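Local coordinates for protein hydrazine synthase gamma subunit (PDB 5C2V) that catalyses, within the hydrazine synthase complex, the three-electron reduction of nitric oxide to hydroxylamine, and carries one heme c in each of its two alpha-helical lobes, at residues C[274-279]-C[285-290]. Residues are numbered along the deposited sequence; the frame is centred on the assembly and turned at random.
Sequences GGARTL and NTVNDK
In the long loop region between strand 256-257 and helix 301-312 of the cytochrome c domain, V287 packs its branched side chain against the backbone of G275 and the methyl group of A276. Both segments are irregular here, and no hydrogen bond joins them; the contact is one of van der Waals packing among three buried residues. The two segments come closest at G275 and V287, whose CA atoms lie 6.1 Å apart, and the CB of V287 is directed at segment 274-279. The two methyls of V287 divide the work. CG1, set anti to its own carbonyl carbon (chi1 -64°), meets the carbonyl of G275, 3.2 Å from its O. CG2 turns instead to A276, resting 4.0 Å from its CB. The valine thus straddles two successive residues, one branch on a peptide carbonyl and the other on an apolar methyl. G275 carries no side chain on the flank facing V287, so the valine lies against bare backbone there. The side chain of A276 is about 7 Å from a bound heme c, and T269, which binds a calcium ion, lies near G275, so the packing is close to both the heme and the calcium site. Beyond the valine side chain, the backbone O of V287 accepts a hydrogen bond from R213 and D289 pairs through its backbone with G210, joining segment 285-290 to the loop following strand 206-207. Segment 274-279 is tied in turn to E236, just past helix 229-234, by R277, while L279 packs on V308 and K312 of helix 301-312.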
# COMPACT_ATOMS: atom_id res chain seq x y z
N GLY C 274 -12.42 -32.93 -39.57
CA GLY C 274 -13.81 -32.56 -39.43
C GLY C 274 -14.15 -31.44 -40.40
O GLY C 274 -14.92 -30.54 -40.08
N GLY C 275 -13.55 -31.49 -41.58
CA GLY C 275 -13.81 -30.49 -42.59
C GLY C 275 -15.22 -30.59 -43.13
O GLY C 275 -15.84 -29.58 -43.48
N ALA C 276 -15.74 -31.81 -43.17
CA ALA C 276 -17.06 -32.07 -43.73
C ALA C 276 -18.14 -32.02 -42.65
O ALA C 276 -18.18 -32.86 -41.76
CB ALA C 276 -17.08 -33.41 -44.44
N ARG C 277 -19.01 -31.02 -42.75
CA ARG C 277 -20.03 -30.78 -41.74
C ARG C 277 -21.24 -31.72 -41.89
O ARG C 277 -21.87 -32.09 -40.90
CB ARG C 277 -20.48 -29.32 -41.79
CG ARG C 277 -19.43 -28.38 -41.21
CD ARG C 277 -19.61 -26.94 -41.66
NE ARG C 277 -18.60 -26.08 -41.07
CZ ARG C 277 -18.40 -24.80 -41.40
NH1 ARG C 277 -19.15 -24.24 -42.33
NH2 ARG C 277 -17.45 -24.10 -40.79
N THR C 278 -21.55 -32.09 -43.12
CA THR C 278 -22.59 -33.09 -43.37
C THR C 278 -22.06 -34.17 -44.30
O THR C 278 -21.02 -34.00 -44.94
CB THR C 278 -23.86 -32.47 -43.98
OG1 THR C 278 -23.53 -31.77 -45.19
CG2 THR C 278 -24.51 -31.49 -43.01
N LEU C 279 -22.77 -35.29 -44.37
CA LEU C 279 -22.42 -36.39 -45.28
C LEU C 279 -22.30 -35.89 -46.71
O LEU C 279 -21.39 -36.28 -47.45
CB LEU C 279 -23.46 -37.50 -45.19
CG LEU C 279 -23.44 -38.36 -43.92
CD1 LEU C 279 -24.74 -39.14 -43.78
CD2 LEU C 279 -22.25 -39.30 -43.95
N ASN C 285 -17.74 -32.15 -53.36
CA ASN C 285 -16.46 -31.58 -53.77
C ASN C 285 -16.29 -30.15 -53.29
O ASN C 285 -15.85 -29.27 -54.03
CB ASN C 285 -16.28 -31.64 -55.29
CG ASN C 285 -16.17 -33.06 -55.81
OD1 ASN C 285 -15.65 -33.95 -55.13
ND2 ASN C 285 -16.66 -33.28 -57.02
N THR C 286 -16.64 -29.93 -52.03
CA THR C 286 -16.48 -28.64 -51.37
C THR C 286 -15.22 -28.65 -50.51
O THR C 286 -14.31 -27.85 -50.72
CB THR C 286 -17.71 -28.29 -50.51
OG1 THR C 286 -18.04 -29.41 -49.67
CG2 THR C 286 -18.90 -27.97 -51.39
N VAL C 287 -15.18 -29.56 -49.54
CA VAL C 287 -14.08 -29.63 -48.59
C VAL C 287 -12.92 -30.52 -49.06
O VAL C 287 -11.97 -30.75 -48.31
CB VAL C 287 -14.57 -30.15 -47.22
CG1 VAL C 287 -15.54 -29.16 -46.61
CG2 VAL C 287 -15.21 -31.52 -47.37
N ASN C 288 -13.00 -31.02 -50.29
CA ASN C 288 -11.90 -31.80 -50.87
C ASN C 288 -11.64 -31.45 -52.33
O ASN C 288 -12.47 -30.82 -52.99
CB ASN C 288 -12.17 -33.30 -50.73
CG ASN C 288 -13.46 -33.72 -51.40
OD1 ASN C 288 -13.50 -33.97 -52.61
ND2 ASN C 288 -14.53 -33.83 -50.61
N ASP C 289 -10.48 -31.85 -52.84
CA ASP C 289 -10.11 -31.59 -54.23
C ASP C 289 -11.06 -32.29 -55.19
O ASP C 289 -11.65 -33.32 -54.85
CB ASP C 289 -8.66 -32.02 -54.50
CG ASP C 289 -7.65 -31.03 -53.96
OD1 ASP C 289 -7.99 -29.84 -53.82
OD2 ASP C 289 -6.50 -31.45 -53.68
N LYS C 290 -11.20 -31.74 -56.40
CA LYS C 290 -12.20 -32.21 -57.34
C LYS C 290 -11.97 -33.65 -57.78
O LYS C 290 -10.90 -34.00 -58.29
CB LYS C 290 -12.23 -31.30 -58.57
CG LYS C 290 -13.52 -31.38 -59.37
CD LYS C 290 -13.53 -30.35 -60.49
CE LYS C 290 -14.91 -30.25 -61.11
NZ LYS C 290 -15.93 -29.82 -60.12